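Local coordinates for protein N-acetylglucosaminidase (Paenibacillus barengoltzii, PDB 6INX) that probably hydrolyses N-acetylglucosaminide linkages in glycans, as an endo-acting glycoside hydrolase of family 18, at residues A[38-43]-A[78-83]; A[85-90]-A[130-135]; A[93-98]-A[142-147]; A[136-141]-A[174-179]. All coordinates share one frame; numbering follows the deposited sequence.

Contact 1. Residues A[38-43]-A[78-83]; sequences REDRIQ and SEAAST
Glu-79 meets Asp-40 through its backbone: its carbonyl carbon lies 4.0 Å from Asp-40 OD1, while its own carboxylate turns away from the turn. The carbonyl oxygen of Glu-79 already accepts from both Ser-82 N and Ser-82 OG, the hydroxyl bond measuring 2.7 Å from OG to O. Ala-80 is the residue that Asp-40 really leans on. OD1 sits 3.3 Å from Ala-80 CA and 3.6 Å from Ala-80 CB, so the carboxylate rests on the flank of helix 77-81 without reaching a donor there. With CG anti to its carbonyl carbon (chi1 -65°), Asp-40 sends the group across from the tip of a beta hairpin. A type I' turn, Arg-38 to Arg-41, makes that tip, linking strand 29-38 of the family 18 TIM barrel to the short antiparallel strand 41-43. Arg-38 and Arg-41 close it with two backbone bonds, N to O in each direction, and Gln-43 NE2 is the second donor to Arg-38 O, at 3.1 Å, from the opposite face of its plane. Last comes Thr-83, which caps the start of helix 84-100 by holding Gly-86 N with OG1. The same OG1 gives its proton to a water 2.7 Å away, and that water donates to Asp-40 OD2 and to Glu-79 O, both 2.8 Å from it.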
loop_
_atom_site.group_PDB
_atom_site.type_symbol
_atom_site.label_atom_id
_atom_site.label_comp_id
_atom_site.label_asym_id
_atom_site.label_seq_id
_atom_site.Cartn_x
_atom_site.Cartn_y
_atom_site.Cartn_z
ATOM N N ARG A 38 -13.166 28.644 1.388
ATOM C CA ARG A 38 -14.360 28.876 2.188
ATOM C C ARG A 38 -15.428 29.423 1.260
ATOM O O ARG A 38 -15.135 30.273 0.414
ATOM C CB ARG A 38 -14.104 29.898 3.309
ATOM C CG ARG A 38 -13.103 29.454 4.355
ATOM C CD ARG A 38 -13.153 30.354 5.587
ATOM N NE ARG A 38 -12.495 31.642 5.372
ATOM C CZ ARG A 38 -11.177 31.821 5.344
ATOM N NH1 ARG A 38 -10.353 30.789 5.507
ATOM N NH2 ARG A 38 -10.677 33.034 5.148
ATOM N N GLU A 39 -16.659 28.930 1.417
ATOM C CA GLU A 39 -17.779 29.374 0.584
ATOM C C GLU A 39 -17.460 29.215 -0.900
ATOM O O GLU A 39 -17.793 30.065 -1.729
ATOM C CB GLU A 39 -18.208 30.805 0.924
ATOM C CG GLU A 39 -18.567 31.011 2.390
ATOM C CD GLU A 39 -18.916 32.452 2.705
ATOM O OE1 GLU A 39 -19.997 32.911 2.278
ATOM O OE2 GLU A 39 -18.108 33.130 3.373
ATOM N N ASP A 40 -16.776 28.117 -1.226
ATOM C CA ASP A 40 -16.426 27.752 -2.595
ATOM C C ASP A 40 -15.417 28.698 -3.226
ATOM O O ASP A 40 -15.245 28.678 -4.445
ATOM C CB ASP A 40 -17.651 27.602 -3.517
ATOM C CG ASP A 40 -18.577 26.446 -3.124
ATOM O OD1 ASP A 40 -18.225 25.624 -2.255
ATOM O OD2 ASP A 40 -19.681 26.349 -3.715
ATOM N N ARG A 41 -14.720 29.516 -2.447
ATOM C CA ARG A 41 -13.787 30.498 -2.980
ATOM C C ARG A 41 -12.433 30.425 -2.279
ATOM O O ARG A 41 -12.350 30.186 -1.068
ATOM C CB ARG A 41 -14.355 31.926 -2.899
ATOM C CG ARG A 41 -15.563 32.127 -3.811
ATOM C CD ARG A 41 -16.145 33.545 -3.750
ATOM N NE ARG A 41 -17.392 33.581 -4.516
ATOM C CZ ARG A 41 -17.488 33.960 -5.789
ATOM N NH1 ARG A 41 -16.411 34.379 -6.451
ATOM N NH2 ARG A 41 -18.666 33.913 -6.403
ATOM N N ILE A 42 -11.376 30.654 -3.057
ATOM C CA ILE A 42 -10.028 30.780 -2.509
ATOM C C ILE A 42 -9.954 32.003 -1.612
ATOM O O ILE A 42 -10.327 33.114 -2.014
ATOM C CB ILE A 42 -9.010 30.876 -3.655
ATOM C CG1 ILE A 42 -8.973 29.558 -4.427
ATOM C CG2 ILE A 42 -7.621 31.183 -3.112
ATOM C CD1 ILE A 42 -8.239 29.654 -5.771
ATOM N N GLN A 43 -9.454 31.807 -0.394
ATOM C CA GLN A 43 -9.339 32.854 0.610
ATOM C C GLN A 43 -7.871 33.171 0.848
ATOM O O GLN A 43 -7.065 32.258 1.053
ATOM C CB GLN A 43 -9.973 32.395 1.923
ATOM C CG GLN A 43 -11.436 31.987 1.824
ATOM C CD GLN A 43 -12.340 33.128 1.396
ATOM O OE1 GLN A 43 -12.059 34.303 1.662
ATOM N NE2 GLN A 43 -13.430 32.791 0.710
ATOM N N SER A 78 -14.113 19.221 -2.357
ATOM C CA SER A 78 -15.167 18.373 -2.903
ATOM C C SER A 78 -16.480 19.142 -2.992
ATOM O O SER A 78 -17.222 19.020 -3.972
ATOM C CB SER A 78 -15.327 17.109 -2.051
ATOM O OG SER A 78 -16.370 16.272 -2.520
ATOM N N GLU A 79 -16.773 19.947 -1.973
ATOM C CA GLU A 79 -17.978 20.778 -1.974
ATOM C C GLU A 79 -17.976 21.760 -3.143
ATOM O O GLU A 79 -18.951 21.843 -3.907
ATOM C CB GLU A 79 -18.063 21.531 -0.641
ATOM C CG GLU A 79 -18.161 20.635 0.612
ATOM C CD GLU A 79 -16.815 20.342 1.262
ATOM O OE1 GLU A 79 -15.799 20.180 0.547
ATOM O OE2 GLU A 79 -16.778 20.280 2.517
ATOM N N ALA A 80 -16.881 22.507 -3.306
ATOM C CA ALA A 80 -16.812 23.489 -4.387
ATOM C C ALA A 80 -16.870 22.813 -5.750
ATOM O O ALA A 80 -17.545 23.296 -6.663
ATOM C CB ALA A 80 -15.537 24.317 -4.258
ATOM N N ALA A 81 -16.172 21.685 -5.908
ATOM C CA ALA A 81 -16.139 21.050 -7.217
ATOM C C ALA A 81 -17.451 20.375 -7.583
ATOM O O ALA A 81 -17.627 20.014 -8.752
ATOM C CB ALA A 81 -15.001 20.028 -7.270
ATOM N N SER A 82 -18.361 20.193 -6.627
ATOM C CA SER A 82 -19.567 19.402 -6.829
ATOM C C SER A 82 -20.652 20.127 -7.617
ATOM O O SER A 82 -21.608 19.471 -8.047
ATOM C CB SER A 82 -20.139 18.941 -5.480
ATOM O OG SER A 82 -20.728 20.020 -4.774
ATOM N N THR A 83 -20.550 21.443 -7.805
ATOM C CA THR A 83 -21.556 22.191 -8.552
ATOM C C THR A 83 -20.871 23.103 -9.554
ATOM O O THR A 83 -19.723 23.519 -9.363
ATOM C CB THR A 83 -22.472 23.045 -7.654
ATOM O OG1 THR A 83 -21.726 24.119 -7.073
ATOM C CG2 THR A 83 -23.123 22.206 -6.560
HETATM O O HOH W 1 -20.761 23.948 -4.519
#

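Contact 2. Residues A[85-90]-A[130-135]; sequences AGRQAM and FTLLLR
The Arg-87 guanidinium has one face covered by Leu-132, whose CD1 stands 3.9 Å above the plane, over its centre. Its nitrogens are held on the arginine's own side of the contact: NH1 bonds to Ala-81 O and NH2 makes a salt bridge with Glu-84, which should limit rotation of the group. The other flat group, the Phe-130 ring, faces the barrel side, with Leu-134 CD1 over one face toward the rim and Trp-110 meeting it nearly perpendicularly. Helices 84-100 and 126-148 are neighbours in the outer layer of the TIM barrel, and these short stretches of them run in broadly parallel directions, axes 9.1 Å apart at closest approach and crossing at -40°. Arg-87 bridges the gap with its aliphatic part. CD lies 3.6 Å from Leu-132 CB and 3.5 Å from Leu-133 N, and a bend at chi3 (-64°) then turns NE and the guanidinium over Leu-132. The arginine is thus greasy in the middle and polar at its end, and it covers two consecutive leucines. One turn further on, Met-90 takes over on the more buried side. Leu-133 has CG anti to its backbone N (chi1 171°), which swings the branch in between the helices; beneath it the same leucine also packs on Leu-108 of strand 105-109. The meeting with Met-90 is purely apolar and made by one methyl, Leu-133 CD1, which lies 3.7 Å from Met-90 CB and 3.9 Å from Met-90 CG.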
loop_
_atom_site.group_PDB
_atom_site.type_symbol
_atom_site.label_atom_id
_atom_site.label_comp_id
_atom_site.label_asym_id
_atom_site.label_seq_id
_atom_site.Cartn_x
_atom_site.Cartn_y
_atom_site.Cartn_z
ATOM N N ALA A 85 -21.742 26.118 -9.972
ATOM C CA ALA A 85 -21.574 27.385 -9.270
ATOM C C ALA A 85 -20.282 27.404 -8.466
ATOM O O ALA A 85 -19.556 28.401 -8.466
ATOM C CB ALA A 85 -22.765 27.627 -8.342
ATOM N N GLY A 86 -19.986 26.305 -7.765
ATOM C CA GLY A 86 -18.774 26.255 -6.967
ATOM C C GLY A 86 -17.512 26.231 -7.806
ATOM O O GLY A 86 -16.498 26.814 -7.414
ATOM N N ARG A 87 -17.555 25.562 -8.963
ATOM C CA ARG A 87 -16.402 25.575 -9.862
ATOM C C ARG A 87 -16.169 26.969 -10.425
ATOM O O ARG A 87 -15.024 27.430 -10.506
ATOM C CB ARG A 87 -16.578 24.544 -10.979
ATOM C CG ARG A 87 -16.595 23.113 -10.458
ATOM C CD ARG A 87 -16.681 22.088 -11.576
ATOM N NE ARG A 87 -17.916 22.148 -12.357
ATOM C CZ ARG A 87 -18.987 21.383 -12.161
ATOM N NH1 ARG A 87 -19.031 20.501 -11.172
ATOM N NH2 ARG A 87 -20.032 21.507 -12.973
ATOM N N GLN A 88 -17.247 27.671 -10.789
ATOM C CA GLN A 88 -17.103 29.058 -11.227
ATOM C C GLN A 88 -16.592 29.953 -10.102
ATOM O O GLN A 88 -15.801 30.877 -10.340
ATOM C CB GLN A 88 -18.437 29.589 -11.757
ATOM C CG GLN A 88 -18.958 28.920 -13.021
ATOM C CD GLN A 88 -18.102 29.208 -14.240
ATOM O OE1 GLN A 88 -17.389 30.215 -14.289
ATOM N NE2 GLN A 88 -18.168 28.321 -15.235
ATOM N N ALA A 89 -17.062 29.723 -8.869
ATOM C CA ALA A 89 -16.598 30.540 -7.749
ATOM C C ALA A 89 -15.106 30.354 -7.510
ATOM O O ALA A 89 -14.390 31.329 -7.255
ATOM C CB ALA A 89 -17.397 30.206 -6.490
ATOM N N MET A 90 -14.624 29.110 -7.581
ATOM C CA MET A 90 -13.196 28.864 -7.434
ATOM C C MET A 90 -12.414 29.570 -8.528
ATOM O O MET A 90 -11.358 30.158 -8.266
ATOM C CB MET A 90 -12.907 27.365 -7.502
ATOM C CG MET A 90 -13.328 26.598 -6.252
ATOM S SD MET A 90 -12.345 26.994 -4.798
ATOM C CE MET A 90 -10.830 26.102 -5.159
ATOM N N PHE A 130 -13.097 16.976 -10.434
ATOM C CA PHE A 130 -11.766 17.587 -10.394
ATOM C C PHE A 130 -11.350 18.081 -11.775
ATOM O O PHE A 130 -10.810 19.186 -11.914
ATOM C CB PHE A 130 -10.778 16.545 -9.850
ATOM C CG PHE A 130 -9.356 17.026 -9.648
ATOM C CD1 PHE A 130 -9.064 18.163 -8.895
ATOM C CD2 PHE A 130 -8.295 16.268 -10.148
ATOM C CE1 PHE A 130 -7.753 18.549 -8.669
ATOM C CE2 PHE A 130 -6.982 16.650 -9.928
ATOM C CZ PHE A 130 -6.706 17.791 -9.188
ATOM N N THR A 131 -11.614 17.281 -12.811
ATOM C CA THR A 131 -11.310 17.705 -14.172
ATOM C C THR A 131 -12.104 18.949 -14.533
ATOM O O THR A 131 -11.561 19.895 -15.112
ATOM C CB THR A 131 -11.654 16.582 -15.140
ATOM O OG1 THR A 131 -10.957 15.395 -14.744
ATOM C CG2 THR A 131 -11.236 16.973 -16.559
ATOM N N LEU A 132 -13.406 18.947 -14.224
ATOM C CA LEU A 132 -14.241 20.112 -14.516
ATOM C C LEU A 132 -13.769 21.342 -13.752
ATOM O O LEU A 132 -13.778 22.459 -14.287
ATOM C CB LEU A 132 -15.699 19.820 -14.164
ATOM C CG LEU A 132 -16.346 18.629 -14.864
ATOM C CD1 LEU A 132 -17.752 18.398 -14.327
ATOM C CD2 LEU A 132 -16.347 18.833 -16.376
ATOM N N LEU A 133 -13.384 21.165 -12.487
ATOM C CA LEU A 133 -12.889 22.290 -11.699
ATOM C C LEU A 133 -11.649 22.914 -12.337
ATOM O O LEU A 133 -11.559 24.142 -12.479
ATOM C CB LEU A 133 -12.595 21.822 -10.269
ATOM C CG LEU A 133 -11.873 22.828 -9.360
ATOM C CD1 LEU A 133 -12.769 24.035 -9.097
ATOM C CD2 LEU A 133 -11.387 22.202 -8.038
ATOM N N LEU A 134 -10.659 22.081 -12.686
ATOM C CA LEU A 134 -9.426 22.608 -13.259
ATOM C C LEU A 134 -9.667 23.235 -14.624
ATOM O O LEU A 134 -9.041 24.242 -14.963
ATOM C CB LEU A 134 -8.376 21.496 -13.349
ATOM C CG LEU A 134 -7.873 20.991 -11.997
ATOM C CD1 LEU A 134 -7.013 19.746 -12.174
ATOM C CD2 LEU A 134 -7.092 22.081 -11.301
ATOM N N ARG A 135 -10.547 22.638 -15.429
ATOM C CA ARG A 135 -10.882 23.234 -16.719
ATOM C C ARG A 135 -11.462 24.630 -16.527
ATOM O O ARG A 135 -11.065 25.584 -17.204
ATOM C CB ARG A 135 -11.882 22.343 -17.458
ATOM C CG ARG A 135 -12.288 22.905 -18.823
ATOM C CD ARG A 135 -13.388 22.100 -19.506
ATOM N NE ARG A 135 -13.158 20.664 -19.439
ATOM C CZ ARG A 135 -13.848 19.768 -20.136
ATOM N NH1 ARG A 135 -14.810 20.170 -20.958
ATOM N NH2 ARG A 135 -13.577 18.475 -20.012
#

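Contact 3. Residues A[93-98]-A[142-147]; sequences SAVRAV and DRQGER
Val-95 and Gln-144 meet where two neighbouring outer helices of the TIM barrel, 84-100 and 126-148, approach their C-terminal ends. The backbones stand fairly well apart here, 6.7 Å between Val-95 CA and Gln-144 CA, and side chains bridge the interval. Val-95 puts both methyls to use. CG1, anti to the backbone N (chi1 167°), lies 3.5 Å from Gln-144 OE1 and 3.9 Å from Gln-144 CG, so it touches the aliphatic part of the glutamine as well as its amide oxygen. CG2 of the valine reaches Gln-144 CB at a looser 4.2 Å. A turn later Val-98 adds a weaker brush, CG2 to Gln-144 CG at 4.3 Å, and both Val-98 and Gln-144 also pack on Tyr-152.

The glutamine is largely buried, yet both ends of its amide have partners. OE1 accepts from Arg-147 NH1 at 2.8 Å, a bond that is somewhat bent (132° at the hydrogen) and comes from above the carbonyl plane. NE2 donates to Asp-148 in the following turn. Its chain is bent at chi2 (60°), which folds the amide back along its own helix to meet these two residues; Val-95 still meets the amide oxygen and the methylenes, while Val-98 meets CG. Further round the surface, Arg-143 NH1 and Glu-146 OE1 form a salt bridge that stays within helix 126-148. Side chains of neighbouring helices filling the space between them in this way are typical of the outer layer of a beta/alpha barrel.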
loop_
_atom_site.group_PDB
_atom_site.type_symbol
_atom_site.label_atom_id
_atom_site.label_comp_id
_atom_site.label_asym_id
_atom_site.label_seq_id
_atom_site.Cartn_x
_atom_site.Cartn_y
_atom_site.Cartn_z
ATOM N N SER A 93 -12.299 33.271 -7.898
ATOM C CA SER A 93 -11.436 33.635 -6.781
ATOM C C SER A 93 -9.964 33.466 -7.131
ATOM O O SER A 93 -9.108 34.145 -6.552
ATOM C CB SER A 93 -11.823 32.825 -5.540
ATOM O OG SER A 93 -11.532 31.445 -5.711
ATOM N N ALA A 94 -9.650 32.575 -8.073
ATOM C CA ALA A 94 -8.279 32.487 -8.563
ATOM C C ALA A 94 -7.915 33.746 -9.328
ATOM O O ALA A 94 -6.808 34.282 -9.173
ATOM C CB ALA A 94 -8.125 31.257 -9.460
ATOM N N VAL A 95 -8.852 34.236 -10.144
ATOM C CA VAL A 95 -8.635 35.484 -10.864
ATOM C C VAL A 95 -8.482 36.641 -9.888
ATOM O O VAL A 95 -7.650 37.533 -10.086
ATOM C CB VAL A 95 -9.776 35.718 -11.871
ATOM C CG1 VAL A 95 -9.743 37.162 -12.393
ATOM C CG2 VAL A 95 -9.666 34.738 -13.038
ATOM N N ARG A 96 -9.290 36.650 -8.819
ATOM C CA ARG A 96 -9.148 37.672 -7.789
ATOM C C ARG A 96 -7.749 37.660 -7.186
ATOM O O ARG A 96 -7.124 38.714 -7.023
ATOM C CB ARG A 96 -10.213 37.477 -6.707
ATOM C CG ARG A 96 -10.175 38.550 -5.642
ATOM C CD ARG A 96 -11.236 38.345 -4.578
ATOM N NE ARG A 96 -11.340 39.516 -3.712
ATOM C CZ ARG A 96 -12.280 39.684 -2.786
ATOM N NH1 ARG A 96 -13.204 38.752 -2.595
ATOM N NH2 ARG A 96 -12.293 40.787 -2.050
ATOM N N ALA A 97 -7.219 36.472 -6.895
ATOM C CA ALA A 97 -5.895 36.377 -6.291
ATOM C C ALA A 97 -4.827 36.993 -7.188
ATOM O O ALA A 97 -3.986 37.775 -6.723
ATOM C CB ALA A 97 -5.580 34.914 -5.979
ATOM N N VAL A 98 -4.859 36.675 -8.484
ATOM C CA VAL A 98 -3.806 37.158 -9.384
ATOM C C VAL A 98 -3.971 38.613 -9.790
ATOM O O VAL A 98 -3.043 39.188 -10.379
ATOM C CB VAL A 98 -3.594 36.270 -10.626
ATOM C CG1 VAL A 98 -3.399 34.821 -10.222
ATOM C CG2 VAL A 98 -4.746 36.419 -11.625
ATOM N N ASP A 142 -6.998 32.019 -18.055
ATOM C CA ASP A 142 -6.618 32.384 -19.417
ATOM C C ASP A 142 -7.329 33.656 -19.864
ATOM O O ASP A 142 -6.723 34.516 -20.512
ATOM C CB ASP A 142 -6.919 31.237 -20.373
ATOM C CG ASP A 142 -5.853 30.153 -20.340
ATOM O OD1 ASP A 142 -4.835 30.308 -19.620
ATOM O OD2 ASP A 142 -6.039 29.148 -21.051
ATOM N N ARG A 143 -8.606 33.805 -19.517
ATOM C CA ARG A 143 -9.302 35.046 -19.842
ATOM C C ARG A 143 -8.640 36.243 -19.172
ATOM O O ARG A 143 -8.515 37.317 -19.776
ATOM C CB ARG A 143 -10.775 34.939 -19.455
ATOM C CG ARG A 143 -11.592 34.126 -20.444
ATOM C CD ARG A 143 -11.826 34.887 -21.740
ATOM N NE ARG A 143 -12.551 36.127 -21.491
ATOM C CZ ARG A 143 -12.053 37.346 -21.672
ATOM N NH1 ARG A 143 -10.804 37.516 -22.123
ATOM N NH2 ARG A 143 -12.811 38.399 -21.401
ATOM N N GLN A 144 -8.210 36.089 -17.921
ATOM C CA GLN A 144 -7.525 37.196 -17.264
ATOM C C GLN A 144 -6.158 37.446 -17.889
ATOM O O GLN A 144 -5.734 38.598 -18.025
ATOM C CB GLN A 144 -7.417 36.949 -15.760
ATOM C CG GLN A 144 -6.914 38.150 -14.961
ATOM C CD GLN A 144 -7.814 39.359 -15.100
ATOM O OE1 GLN A 144 -9.042 39.242 -15.106
ATOM N NE2 GLN A 144 -7.207 40.535 -15.214
ATOM N N GLY A 145 -5.462 36.385 -18.290
ATOM C CA GLY A 145 -4.209 36.569 -19.000
ATOM C C GLY A 145 -4.387 37.259 -20.338
ATOM O O GLY A 145 -3.505 38.002 -20.781
ATOM N N GLU A 146 -5.516 37.023 -21.004
ATOM C CA GLU A 146 -5.796 37.759 -22.232
ATOM C C GLU A 146 -5.944 39.247 -21.942
ATOM O O GLU A 146 -5.357 40.086 -22.635
ATOM C CB GLU A 146 -7.047 37.189 -22.902
ATOM C CG GLU A 146 -6.817 35.795 -23.476
ATOM C CD GLU A 146 -8.077 34.952 -23.530
ATOM O OE1 GLU A 146 -9.198 35.508 -23.477
ATOM O OE2 GLU A 146 -7.934 33.714 -23.626
ATOM N N ARG A 147 -6.701 39.593 -20.894
ATOM C CA ARG A 147 -6.874 41.001 -20.540
ATOM C C ARG A 147 -5.542 41.651 -20.191
ATOM O O ARG A 147 -5.283 42.802 -20.566
ATOM C CB ARG A 147 -7.819 41.137 -19.341
ATOM C CG ARG A 147 -9.231 40.646 -19.565
ATOM C CD ARG A 147 -10.027 40.717 -18.257
ATOM N NE ARG A 147 -11.354 40.125 -18.387
ATOM C CZ ARG A 147 -11.757 39.005 -17.787
ATOM N NH1 ARG A 147 -10.947 38.324 -16.977
ATOM N NH2 ARG A 147 -12.993 38.571 -17.993
#

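Contact 4. Residues A[136-141]-A[174-179]; sequences TMREAL and QRYLDF
The carbonyl oxygen of Tyr-176 is gripped by two nitrogens of Arg-138, NE at 2.8 Å and NH2 at 3.1 Å. Both come from the same face of the carbonyl plane, 36° out of it, while the oxygen lies close to the plane of the guanidinium, so the arginine clasps it side-on. NH2 also makes a salt bridge with Asp-178, 2.8 Å to OD2, and here too the acceptor is in the guanidinium plane; the carboxylate is turned 66° against that plane and is met from above. The remaining nitrogen, NH1, is shared between Asp-142 and Tyr-152 O, so all three nitrogens are engaged, and the two aspartates should offset the buried charge. Bends at chi2 and chi3 curl the chain to reach these acceptors from helix 126-148.

Asp-178 is itself held, OD1 by His-151 NE2 and OD2 by Leu-154 N. The apolar side is modest: Arg-138 CB touches Tyr-176 CB at 3.9 Å, and Arg-138 CG lies at the edge of the tyrosine ring. Over one face of that ring Arg-175 lays its CG, 3.6 Å above the plane, before its NE donates to Tyr-176 OH at 2.9 Å. The Arg-138 bonds tie an outer helix to the loop that leads from helix 170-173 into strand 179-183, a helix-to-strand connection of the beta/alpha barrel.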
loop_
_atom_site.group_PDB
_atom_site.type_symbol
_atom_site.label_atom_id
_atom_site.label_comp_id
_atom_site.label_asym_id
_atom_site.label_seq_id
_atom_site.Cartn_x
_atom_site.Cartn_y
_atom_site.Cartn_z
ATOM N N THR A 136 -12.388 24.772 -15.572
ATOM C CA THR A 136 -13.037 26.059 -15.347
ATOM C C THR A 136 -12.049 27.087 -14.810
ATOM O O THR A 136 -12.075 28.260 -15.200
ATOM C CB THR A 136 -14.181 25.860 -14.350
ATOM O OG1 THR A 136 -15.096 24.895 -14.879
ATOM C CG2 THR A 136 -14.923 27.159 -14.095
ATOM N N MET A 137 -11.161 26.660 -13.914
ATOM C CA MET A 137 -10.159 27.572 -13.382
ATOM C C MET A 137 -9.170 27.995 -14.464
ATOM O O MET A 137 -8.790 29.170 -14.538
ATOM C CB MET A 137 -9.430 26.898 -12.221
ATOM C CG MET A 137 -10.307 26.667 -10.977
ATOM S SD MET A 137 -9.379 25.959 -9.587
ATOM C CE MET A 137 -8.157 27.271 -9.381
ATOM N N ARG A 138 -8.742 27.049 -15.304
ATOM C CA ARG A 138 -7.854 27.392 -16.412
ATOM C C ARG A 138 -8.527 28.357 -17.380
ATOM O O ARG A 138 -7.903 29.319 -17.834
ATOM C CB ARG A 138 -7.400 26.120 -17.130
ATOM C CG ARG A 138 -6.757 26.373 -18.498
ATOM C CD ARG A 138 -5.571 27.317 -18.408
ATOM N NE ARG A 138 -4.417 26.642 -17.850
ATOM C CZ ARG A 138 -3.284 27.244 -17.498
ATOM N NH1 ARG A 138 -3.147 28.555 -17.633
ATOM N NH2 ARG A 138 -2.294 26.522 -16.996
ATOM N N GLU A 139 -9.803 28.125 -17.686
ATOM C CA GLU A 139 -10.520 29.037 -18.573
ATOM C C GLU A 139 -10.536 30.455 -18.021
ATOM O O GLU A 139 -10.289 31.419 -18.758
ATOM C CB GLU A 139 -11.938 28.518 -18.808
ATOM C CG GLU A 139 -11.968 27.346 -19.776
ATOM C CD GLU A 139 -13.271 26.571 -19.741
ATOM O OE1 GLU A 139 -14.097 26.812 -18.838
ATOM O OE2 GLU A 139 -13.467 25.702 -20.616
ATOM N N ALA A 140 -10.804 30.605 -16.719
ATOM C CA ALA A 140 -10.888 31.936 -16.123
ATOM C C ALA A 140 -9.524 32.602 -16.064
ATOM O O ALA A 140 -9.397 33.802 -16.344
ATOM C CB ALA A 140 -11.488 31.844 -14.715
ATOM N N LEU A 141 -8.490 31.839 -15.702
ATOM C CA LEU A 141 -7.145 32.401 -15.640
ATOM C C LEU A 141 -6.652 32.799 -17.026
ATOM O O LEU A 141 -5.975 33.820 -17.171
ATOM C CB LEU A 141 -6.195 31.405 -14.971
ATOM C CG LEU A 141 -6.388 31.317 -13.455
ATOM C CD1 LEU A 141 -5.678 30.093 -12.901
ATOM C CD2 LEU A 141 -5.900 32.589 -12.785
ATOM N N GLN A 174 -4.182 16.826 -17.047
ATOM C CA GLN A 174 -2.895 17.419 -17.405
ATOM C C GLN A 174 -3.032 18.500 -18.467
ATOM O O GLN A 174 -2.205 19.419 -18.522
ATOM C CB GLN A 174 -1.902 16.339 -17.851
ATOM C CG GLN A 174 -2.328 15.575 -19.098
ATOM C CD GLN A 174 -1.938 16.271 -20.394
ATOM O OE1 GLN A 174 -1.069 17.141 -20.410
ATOM N NE2 GLN A 174 -2.594 15.893 -21.486
ATOM N N ARG A 175 -4.067 18.410 -19.310
ATOM C CA ARG A 175 -4.219 19.347 -20.419
ATOM C C ARG A 175 -4.373 20.786 -19.936
ATOM O O ARG A 175 -4.003 21.724 -20.651
ATOM C CB ARG A 175 -5.411 18.908 -21.275
ATOM C CG ARG A 175 -6.371 19.995 -21.690
ATOM C CD ARG A 175 -7.590 19.385 -22.382
ATOM N NE ARG A 175 -8.594 20.393 -22.716
ATOM C CZ ARG A 175 -8.640 21.046 -23.874
ATOM N NH1 ARG A 175 -7.737 20.799 -24.816
ATOM N NH2 ARG A 175 -9.589 21.948 -24.092
ATOM N N TYR A 176 -4.880 20.983 -18.720
ATOM C CA TYR A 176 -5.152 22.318 -18.202
ATOM C C TYR A 176 -4.026 22.873 -17.346
ATOM O O TYR A 176 -4.125 24.013 -16.881
ATOM C CB TYR A 176 -6.456 22.306 -17.399
ATOM C CG TYR A 176 -7.569 21.731 -18.221
ATOM C CD1 TYR A 176 -8.041 22.408 -19.332
ATOM C CD2 TYR A 176 -8.105 20.485 -17.928
ATOM C CE1 TYR A 176 -9.044 21.876 -20.111
ATOM C CE2 TYR A 176 -9.114 19.945 -18.705
ATOM C CZ TYR A 176 -9.573 20.647 -19.796
ATOM O OH TYR A 176 -10.569 20.111 -20.579
ATOM N N LEU A 177 -2.941 22.124 -17.169
ATOM C CA LEU A 177 -1.907 22.466 -16.203
ATOM C C LEU A 177 -0.577 22.755 -16.885
ATOM O O LEU A 177 -0.212 22.101 -17.869
ATOM C CB LEU A 177 -1.691 21.308 -15.240
ATOM C CG LEU A 177 -2.950 20.846 -14.515
ATOM C CD1 LEU A 177 -2.580 19.697 -13.601
ATOM C CD2 LEU A 177 -3.586 22.010 -13.754
ATOM N N ASP A 178 0.154 23.727 -16.338
ATOM C CA ASP A 178 1.520 23.961 -16.799
ATOM C C ASP A 178 2.426 22.803 -16.421
ATOM O O ASP A 178 3.296 22.405 -17.205
ATOM C CB ASP A 178 2.060 25.264 -16.213
ATOM C CG ASP A 178 1.329 26.477 -16.732
ATOM O OD1 ASP A 178 1.768 27.046 -17.752
ATOM O OD2 ASP A 178 0.307 26.856 -16.142
ATOM N N PHE A 179 2.259 22.275 -15.213
ATOM C CA PHE A 179 2.926 21.041 -14.825
ATOM C C PHE A 179 2.181 20.420 -13.653
ATOM O O PHE A 179 1.289 21.035 -13.055
ATOM C CB PHE A 179 4.425 21.222 -14.534
ATOM C CG PHE A 179 4.755 22.315 -13.550
ATOM C CD1 PHE A 179 5.239 23.535 -13.997
ATOM C CD2 PHE A 179 4.642 22.113 -12.183
ATOM C CE1 PHE A 179 5.578 24.535 -13.101
ATOM C CE2 PHE A 179 4.979 23.115 -11.281
ATOM C CZ PHE A 179 5.448 24.325 -11.742
#

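Helix 126-148 is the common spine: contact 2, contact 4 and contact 3 follow one another along it. The centres of contacts 2 and 4 are about 10 Å apart, those of contacts 3 and 4 about 11 Å. Contacts 2 and 3 also share helix 84-100 and lie about 14 Å apart, centre to centre. Contact 1 adjoins contact 2, centres about 8 Å apart, where Asp-40 O packs on Met-90 CG at 3.4 Å; it reaches contact 3 through Ile-42 N and Ser-93 OG, 2.8 Å apart. Contact 2 packs on strand 105-109, which lies within DGVDLDWE, matching the family 18 DxxDxDxE signature, whose final glutamate is usually the catalytic acid.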